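Local coordinates for protein xylulokinase (Brucella ovis, PDB 5VM1) that probably transfers phosphate from ATP to D-xylulose, giving D-xylulose 5-phosphate, as a member of the FGGY family of carbohydrate kinases, at residues Gly267-Ala272 and Leu387-Ala392; His285-Ala290 and His296-Ile301; Val261-Ser266 and Phe380-Asn385. All blocks are in the same frame, centred on the assembly; numbering follows the deposited sequence.

How the contacts relate
All three contacts belong to one sheet of the C-terminal FGGY domain. Contact 1 and contact 3 are neighbours, their centres about 10 Å apart: each lays part of helix 367-390 against one strand of the hairpin 259-263/267-273. Contact 2 pairs strand 295-301 with an outermost strand, 285-288; its centre is about 8 Å from that of contact 1 and about 14 Å from that of contact 3. The backbone bond from Gln297 N to Ala271 O ties contacts 1 and 2. Contact 2 lies nearest the predicted sites: Phe287's side chain is about 4 Å from that of Met87 (substrate binding), Met298's about 7 Å from that of Asp243 (proton acceptor).

Contact 1. Residues Gly267-Ala272 and Leu387-Ala392; sequences GVLFAA and LALQSA
Leu389 carries its side of this contact almost alone, and one of its methyls does the touching. CD1 drops between two residues of the strand, lying 3.7 Å from CB of Ala271 and 3.8 Å from CD2 of Leu269. The second torsion explains the reach: at -160° it sets CD1 roughly opposite CA, so this methyl is extended from the helix toward the strand. Leu269 answers with CD2, its CG turned away from the backbone N (chi1 -176°), and the two leucines point past each other, one reaching out from the strand and the other from the helix. Ala271, two residues on along the same face of the strand, offers nothing but its CB. This is a helix packed on the face of a sheet, in the C-terminal half of a sugar kinase related to actin: helix 367-390 packs against strand 267-273 toward the helix's C-terminal end. The alpha carbons of Ala271 and Leu389 are 8.1 Å apart, and only side-chain atoms touch across, with no hydrogen bond. Leu389 also touches Gln297 on the next strand and Ile396 in a loop. On the opposite face of the strand, Phe270 packs on Ala248 of helix 243-251. A little further along the chain from Leu389, the hydroxyl of Ser391 folds back to the backbone: OG donates to Ala388 O at 2.7 Å.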
loop_
_atom_site.group_PDB
_atom_site.type_symbol
_atom_site.label_atom_id
_atom_site.label_comp_id
_atom_site.label_asym_id
_atom_site.label_seq_id
_atom_site.Cartn_x
_atom_site.Cartn_y
_atom_site.Cartn_z
ATOM N N GLY A 267 -7.254 6.838 1.202
ATOM C CA GLY A 267 -6.232 7.689 0.609
ATOM C C GLY A 267 -4.864 7.280 1.117
ATOM O O GLY A 267 -4.688 6.941 2.285
ATOM N N VAL A 268 -3.881 7.316 0.228
ATOM C CA VAL A 268 -2.502 7.070 0.636
ATOM C C VAL A 268 -1.619 8.150 0.047
ATOM O O VAL A 268 -1.665 8.409 -1.159
ATOM C CB VAL A 268 -1.989 5.676 0.223
ATOM C CG1 VAL A 268 -0.528 5.571 0.509
ATOM C CG2 VAL A 268 -2.720 4.603 0.994
ATOM N N LEU A 269 -0.804 8.759 0.899
ATOM C CA LEU A 269 0.221 9.707 0.489
ATOM C C LEU A 269 1.553 8.999 0.717
ATOM O O LEU A 269 1.902 8.700 1.860
ATOM C CB LEU A 269 0.112 10.987 1.311
ATOM C CG LEU A 269 1.030 12.153 0.982
ATOM C CD1 LEU A 269 0.681 12.704 -0.403
ATOM C CD2 LEU A 269 0.903 13.229 2.027
ATOM N N PHE A 270 2.265 8.684 -0.368
ATOM C CA PHE A 270 3.497 7.899 -0.330
ATOM C C PHE A 270 4.646 8.799 -0.719
ATOM O O PHE A 270 4.655 9.350 -1.820
ATOM C CB PHE A 270 3.449 6.714 -1.282
ATOM C CG PHE A 270 4.671 5.792 -1.206
ATOM C CD1 PHE A 270 5.910 6.192 -1.687
ATOM C CD2 PHE A 270 4.551 4.495 -0.684
ATOM C CE1 PHE A 270 7.000 5.344 -1.629
ATOM C CE2 PHE A 270 5.636 3.637 -0.620
ATOM C CZ PHE A 270 6.860 4.062 -1.106
ATOM N N ALA A 271 5.628 8.906 0.164
ATOM C CA ALA A 271 6.804 9.715 -0.077
ATOM C C ALA A 271 8.048 8.857 0.098
ATOM O O ALA A 271 8.209 8.190 1.130
ATOM C CB ALA A 271 6.826 10.907 0.888
ATOM N N ALA A 272 8.935 8.890 -0.894
ATOM C CA ALA A 272 10.208 8.197 -0.779
ATOM C C ALA A 272 11.201 9.043 0.016
ATOM O O ALA A 272 11.222 10.273 -0.117
ATOM C CB ALA A 272 10.753 7.873 -2.162
ATOM N N LEU A 387 1.323 17.889 5.829
ATOM C CA LEU A 387 1.896 18.602 6.971
ATOM C C LEU A 387 2.591 17.638 7.937
ATOM O O LEU A 387 3.639 17.973 8.508
ATOM C CB LEU A 387 0.818 19.429 7.681
ATOM C CG LEU A 387 0.268 20.727 7.043
ATOM C CD1 LEU A 387 -0.673 21.471 7.984
ATOM C CD2 LEU A 387 1.325 21.674 6.511
ATOM N N ALA A 388 2.010 16.447 8.149
ATOM C CA ALA A 388 2.633 15.441 9.015
ATOM C C ALA A 388 3.963 14.957 8.446
ATOM O O ALA A 388 4.947 14.815 9.183
ATOM C CB ALA A 388 1.696 14.259 9.218
ATOM N N LEU A 389 3.992 14.646 7.141
ATOM C CA LEU A 389 5.235 14.252 6.481
ATOM C C LEU A 389 6.296 15.335 6.583
ATOM O O LEU A 389 7.484 15.042 6.783
ATOM C CB LEU A 389 4.970 13.902 5.018
ATOM C CG LEU A 389 4.114 12.667 4.777
ATOM C CD1 LEU A 389 4.355 12.190 3.355
ATOM C CD2 LEU A 389 4.522 11.612 5.751
ATOM N N GLN A 390 5.901 16.595 6.407
ATOM C CA GLN A 390 6.864 17.671 6.554
ATOM C C GLN A 390 7.406 17.754 7.973
ATOM O O GLN A 390 8.590 18.037 8.161
ATOM C CB GLN A 390 6.223 18.975 6.106
ATOM C CG GLN A 390 6.111 19.035 4.596
ATOM C CD GLN A 390 5.797 20.424 4.084
ATOM O OE1 GLN A 390 6.034 21.417 4.778
ATOM N NE2 GLN A 390 5.407 20.509 2.809
ATOM N N SER A 391 6.595 17.435 8.983
ATOM C CA SER A 391 7.160 17.443 10.323
ATOM C C SER A 391 8.107 16.275 10.541
ATOM O O SER A 391 8.743 16.196 11.593
ATOM C CB SER A 391 6.058 17.404 11.381
ATOM O OG SER A 391 5.492 16.105 11.442
ATOM N N ALA A 392 8.187 15.347 9.596
ATOM C CA ALA A 392 9.076 14.208 9.725
ATOM C C ALA A 392 10.228 14.275 8.725
ATOM O O ALA A 392 10.786 13.235 8.357
ATOM C CB ALA A 392 8.286 12.903 9.607
#

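Contact 2. Residues His285-Ala290 and His296-Ile301; sequences HAFCHA and HQMGVI
His285, Ala286 and Phe287 pair with Met298, Gln297 and His296 in an antiparallel beta hairpin, strand 285-288 forming an outermost strand of the C-terminal domain's sheet. At the Phe287-His296 pair, His296 N donates to Phe287 O at 2.7 Å and Phe287 N to His296 O at 2.9 Å. His285 and Met298 make the other hydrogen-bonded pair, with His285 N donating to Met298 O at 2.8 Å.

Packing is dense on the face that bears His285, Phe287, His296 and Met298. A chi1 of 78° puts the His296 imidazole in the crowded position between its own N and carbonyl carbon, folded over toward strand 285-288. NE2 lies 3.4 Å from CB of Phe287 and beside the edge of its ring; the two rings are oblique, planes at 66°. The imidazole directs its own edge at the face of His289, and Phe270 stacks on it from the neighbouring strand. Met298, bent at its last torsion, brings CE to the edge of Phe287 as well, in plane with that ring, while its CB lies 3.8 Å from CB of His285. Phe287 on this face lies near Met87, a predicted substrate-binding residue.

The other face and the far end are looser. Ala286 and Gln297 form a non-hydrogen-bonded pair whose side chains scarcely meet; the Gln297 amide instead bonds to Thr394, Asn273, Gln277 and Ala392. Toward Val300, the contact thins to a single touch at the His285 ring edge, CD2 to Val300 CG2 at 3.9 Å.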
loop_
_atom_site.group_PDB
_atom_site.type_symbol
_atom_site.label_atom_id
_atom_site.label_comp_id
_atom_site.label_asym_id
_atom_site.label_seq_id
_atom_site.Cartn_x
_atom_site.Cartn_y
_atom_site.Cartn_z
ATOM N N HIS A 285 3.279 6.308 8.767
ATOM C CA HIS A 285 4.070 5.083 8.652
ATOM C C HIS A 285 5.423 5.389 8.019
ATOM O O HIS A 285 5.521 6.218 7.107
ATOM C CB HIS A 285 3.325 4.018 7.840
ATOM C CG HIS A 285 2.135 3.478 8.561
ATOM N ND1 HIS A 285 2.239 2.829 9.775
ATOM C CD2 HIS A 285 0.812 3.570 8.298
ATOM C CE1 HIS A 285 1.034 2.498 10.204
ATOM N NE2 HIS A 285 0.149 2.947 9.331
ATOM N N ALA A 286 6.470 4.730 8.528
ATOM C CA ALA A 286 7.816 4.816 7.957
ATOM C C ALA A 286 8.334 3.398 7.777
ATOM O O ALA A 286 8.537 2.672 8.759
ATOM C CB ALA A 286 8.778 5.626 8.827
ATOM N N PHE A 287 8.552 3.017 6.526
ATOM C CA PHE A 287 8.960 1.675 6.169
ATOM C C PHE A 287 10.173 1.759 5.263
ATOM O O PHE A 287 10.401 2.776 4.591
ATOM C CB PHE A 287 7.858 0.916 5.412
ATOM C CG PHE A 287 6.603 0.675 6.189
ATOM C CD1 PHE A 287 6.643 0.203 7.486
ATOM C CD2 PHE A 287 5.363 0.871 5.592
ATOM C CE1 PHE A 287 5.458 -0.055 8.188
ATOM C CE2 PHE A 287 4.178 0.618 6.287
ATOM C CZ PHE A 287 4.231 0.155 7.590
ATOM N N CYS A 288 10.905 0.644 5.194
ATOM C CA CYS A 288 11.934 0.502 4.171
ATOM C C CYS A 288 11.297 0.505 2.788
ATOM O O CYS A 288 10.167 0.046 2.596
ATOM C CB CYS A 288 12.710 -0.807 4.351
ATOM S SG CYS A 288 13.454 -1.058 5.984
ATOM N N HIS A 289 12.029 1.037 1.818
ATOM C CA HIS A 289 11.621 0.943 0.427
ATOM C C HIS A 289 12.136 -0.365 -0.167
ATOM O O HIS A 289 12.776 -1.167 0.506
ATOM C CB HIS A 289 12.140 2.138 -0.363
ATOM C CG HIS A 289 11.273 2.523 -1.522
ATOM N ND1 HIS A 289 10.584 1.598 -2.275
ATOM C CD2 HIS A 289 11.025 3.729 -2.088
ATOM C CE1 HIS A 289 9.945 2.216 -3.252
ATOM N NE2 HIS A 289 10.206 3.506 -3.167
ATOM N N ALA A 290 11.821 -0.616 -1.431
ATOM C CA ALA A 290 12.340 -1.809 -2.081
ATOM C C ALA A 290 13.774 -1.634 -2.521
ATOM O O ALA A 290 14.382 -2.600 -2.980
ATOM C CB ALA A 290 11.499 -2.194 -3.291
ATOM N N HIS A 296 10.698 4.960 3.039
ATOM C CA HIS A 296 9.556 5.767 2.621
ATOM C C HIS A 296 8.613 6.026 3.782
ATOM O O HIS A 296 8.549 5.264 4.753
ATOM C CB HIS A 296 8.780 5.120 1.463
ATOM C CG HIS A 296 7.871 4.006 1.879
ATOM N ND1 HIS A 296 6.564 4.208 2.257
ATOM C CD2 HIS A 296 8.074 2.667 1.932
ATOM C CE1 HIS A 296 6.008 3.048 2.553
ATOM N NE2 HIS A 296 6.899 2.094 2.355
ATOM N N GLN A 297 7.827 7.078 3.613
ATOM C CA GLN A 297 6.752 7.434 4.518
ATOM C C GLN A 297 5.399 7.156 3.869
ATOM O O GLN A 297 5.250 7.162 2.644
ATOM C CB GLN A 297 6.849 8.907 4.920
ATOM C CG GLN A 297 7.816 9.129 6.029
ATOM C CD GLN A 297 8.430 10.499 6.018
ATOM O OE1 GLN A 297 8.375 11.219 5.016
ATOM N NE2 GLN A 297 9.003 10.884 7.146
ATOM N N MET A 298 4.397 6.949 4.714
ATOM C CA MET A 298 3.056 6.663 4.232
ATOM C C MET A 298 2.077 7.372 5.149
ATOM O O MET A 298 2.056 7.113 6.353
ATOM C CB MET A 298 2.788 5.154 4.206
ATOM C CG MET A 298 2.378 4.627 2.863
ATOM S SD MET A 298 1.593 3.025 2.977
ATOM C CE MET A 298 2.909 1.928 3.431
ATOM N N GLY A 299 1.334 8.326 4.599
ATOM C CA GLY A 299 0.198 8.908 5.287
ATOM C C GLY A 299 -1.057 8.212 4.805
ATOM O O GLY A 299 -1.248 8.017 3.603
ATOM N N VAL A 300 -1.888 7.791 5.756
ATOM C CA VAL A 300 -3.093 7.021 5.453
ATOM C C VAL A 300 -4.326 7.826 5.840
ATOM O O VAL A 300 -4.497 8.182 7.008
ATOM C CB VAL A 300 -3.121 5.664 6.163
ATOM C CG1 VAL A 300 -4.374 4.923 5.753
ATOM C CG2 VAL A 300 -1.910 4.890 5.809
ATOM N N ILE A 301 -5.202 8.060 4.867
ATOM C CA ILE A 301 -6.521 8.640 5.073
ATOM C C ILE A 301 -7.535 7.507 5.011
ATOM O O ILE A 301 -7.706 6.879 3.956
ATOM C CB ILE A 301 -6.827 9.694 4.000
ATOM C CG1 ILE A 301 -5.876 10.876 4.145
ATOM C CG2 ILE A 301 -8.317 10.106 4.021
ATOM C CD1 ILE A 301 -5.694 11.614 2.877
#

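Contact 3. Residues Val261-Ser266 and Phe380-Asn385; sequences VSLGTS and FAIRDN
Val261 and Leu263 receive Ile382 where helix 367-390 packs on strand 259-263, a helix-on-sheet layer of the actin-like C-terminal domain. The strand leads into a hairpin turn which, in relatives with this fold, commonly approaches the nucleotide phosphates.

The contact itself is wholly apolar. CD1 of Ile382, stretched out by a second torsion of 170°, sits 3.8 Å from CG2 of Val261 and equally far from CD2 of Leu263, the Ile382 side chain running roughly perpendicular to both. Leu263 does not point straight at the helix, but its CD2 reaches Ile382. Ile415 of helix 409-419 touches both Leu263 and Ile382, and Ile301 closes on Ile382 from strand 295-301.

Charged and polar groups of the helix serve other neighbours: Arg383 forms a salt bridge with Asp474 and a cation-pi contact with Tyr477, whose hydroxyl is hydrogen-bonded to Asp384.

No hydrogen bond crosses between the two segments. Within the first, Leu263 centres an inverse gamma turn, closed by a weak bond from Gly264 N to Ser262 O. On the helix, Ala381 O takes two donors from opposite faces of its carbonyl plane, Asn385 N at 2.8 Å and Asn385 ND2 at 2.9 Å, ND2 standing 42° out of that plane.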
loop_
_atom_site.group_PDB
_atom_site.type_symbol
_atom_site.label_atom_id
_atom_site.label_comp_id
_atom_site.label_asym_id
_atom_site.label_seq_id
_atom_site.Cartn_x
_atom_site.Cartn_y
_atom_site.Cartn_z
ATOM N N VAL A 261 -0.010 10.395 -4.471
ATOM C CA VAL A 261 -1.238 10.330 -3.691
ATOM C C VAL A 261 -2.204 9.408 -4.419
ATOM O O VAL A 261 -2.429 9.551 -5.626
ATOM C CB VAL A 261 -1.866 11.722 -3.465
ATOM C CG1 VAL A 261 -2.103 12.458 -4.788
ATOM C CG2 VAL A 261 -3.143 11.603 -2.616
ATOM N N SER A 262 -2.751 8.462 -3.691
ATOM C CA SER A 262 -3.652 7.450 -4.221
ATOM C C SER A 262 -5.068 7.729 -3.724
ATOM O O SER A 262 -5.338 7.649 -2.522
ATOM C CB SER A 262 -3.185 6.068 -3.792
ATOM O OG SER A 262 -4.165 5.109 -4.109
ATOM N N LEU A 263 -5.968 8.078 -4.639
ATOM C CA LEU A 263 -7.357 8.329 -4.267
ATOM C C LEU A 263 -8.166 7.054 -4.433
ATOM O O LEU A 263 -9.164 7.002 -5.148
ATOM C CB LEU A 263 -7.949 9.461 -5.091
ATOM C CG LEU A 263 -7.232 10.781 -4.813
ATOM C CD1 LEU A 263 -7.698 11.825 -5.771
ATOM C CD2 LEU A 263 -7.418 11.235 -3.382
ATOM N N GLY A 264 -7.716 6.022 -3.723
ATOM C CA GLY A 264 -8.435 4.773 -3.650
ATOM C C GLY A 264 -9.435 4.782 -2.511
ATOM O O GLY A 264 -9.703 5.813 -1.889
ATOM N N THR A 265 -9.966 3.588 -2.212
ATOM C CA THR A 265 -10.947 3.464 -1.139
ATOM C C THR A 265 -10.469 4.183 0.104
ATOM O O THR A 265 -11.204 4.970 0.705
ATOM C CB THR A 265 -11.215 1.993 -0.841
ATOM O OG1 THR A 265 -12.107 1.478 -1.832
ATOM C CG2 THR A 265 -11.827 1.824 0.552
ATOM N N SER A 266 -9.209 3.974 0.455
ATOM C CA SER A 266 -8.503 4.785 1.426
ATOM C C SER A 266 -7.495 5.639 0.686
ATOM O O SER A 266 -7.011 5.259 -0.380
ATOM C CB SER A 266 -7.819 3.909 2.451
ATOM O OG SER A 266 -8.817 3.216 3.160
ATOM N N PHE A 380 -8.415 18.409 2.057
ATOM C CA PHE A 380 -7.870 18.949 3.301
ATOM C C PHE A 380 -7.231 17.870 4.175
ATOM O O PHE A 380 -6.179 18.104 4.789
ATOM C CB PHE A 380 -8.971 19.676 4.079
ATOM C CG PHE A 380 -9.480 20.881 3.392
ATOM C CD1 PHE A 380 -8.613 21.681 2.689
ATOM C CD2 PHE A 380 -10.829 21.209 3.416
ATOM C CE1 PHE A 380 -9.066 22.803 2.028
ATOM C CE2 PHE A 380 -11.294 22.322 2.752
ATOM C CZ PHE A 380 -10.413 23.120 2.052
ATOM N N ALA A 381 -7.815 16.673 4.214
ATOM C CA ALA A 381 -7.155 15.567 4.909
ATOM C C ALA A 381 -5.804 15.249 4.279
ATOM O O ALA A 381 -4.831 14.992 4.989
ATOM C CB ALA A 381 -8.038 14.323 4.900
ATOM N N ILE A 382 -5.724 15.249 2.947
ATOM C CA ILE A 382 -4.424 15.080 2.298
ATOM C C ILE A 382 -3.464 16.191 2.723
ATOM O O ILE A 382 -2.290 15.944 2.989
ATOM C CB ILE A 382 -4.590 15.038 0.765
ATOM C CG1 ILE A 382 -5.418 13.828 0.340
ATOM C CG2 ILE A 382 -3.225 14.975 0.083
ATOM C CD1 ILE A 382 -5.814 13.868 -1.079
ATOM N N ARG A 383 -3.946 17.425 2.818
ATOM C CA ARG A 383 -3.077 18.508 3.272
ATOM C C ARG A 383 -2.662 18.309 4.729
ATOM O O ARG A 383 -1.544 18.667 5.118
ATOM C CB ARG A 383 -3.755 19.864 3.008
ATOM C CG ARG A 383 -3.784 20.838 4.108
ATOM C CD ARG A 383 -2.964 22.050 3.822
ATOM N NE ARG A 383 -3.653 23.166 3.163
ATOM C CZ ARG A 383 -3.387 24.448 3.444
ATOM N NH1 ARG A 383 -4.012 25.438 2.809
ATOM N NH2 ARG A 383 -2.500 24.741 4.396
ATOM N N ASP A 384 -3.554 17.763 5.556
ATOM C CA ASP A 384 -3.136 17.349 6.889
ATOM C C ASP A 384 -2.043 16.281 6.821
ATOM O O ASP A 384 -1.102 16.282 7.630
ATOM C CB ASP A 384 -4.332 16.862 7.716
ATOM C CG ASP A 384 -4.987 17.978 8.494
ATOM O OD1 ASP A 384 -4.336 19.044 8.657
ATOM O OD2 ASP A 384 -6.115 17.780 9.008
ATOM N N ASN A 385 -2.144 15.364 5.863
ATOM C CA ASN A 385 -1.116 14.342 5.732
ATOM C C ASN A 385 0.220 14.940 5.291
ATOM O O ASN A 385 1.272 14.595 5.845
ATOM C CB ASN A 385 -1.590 13.252 4.780
ATOM C CG ASN A 385 -2.406 12.214 5.497
ATOM O OD1 ASN A 385 -2.015 11.045 5.626
ATOM N ND2 ASN A 385 -3.529 12.661 6.046
#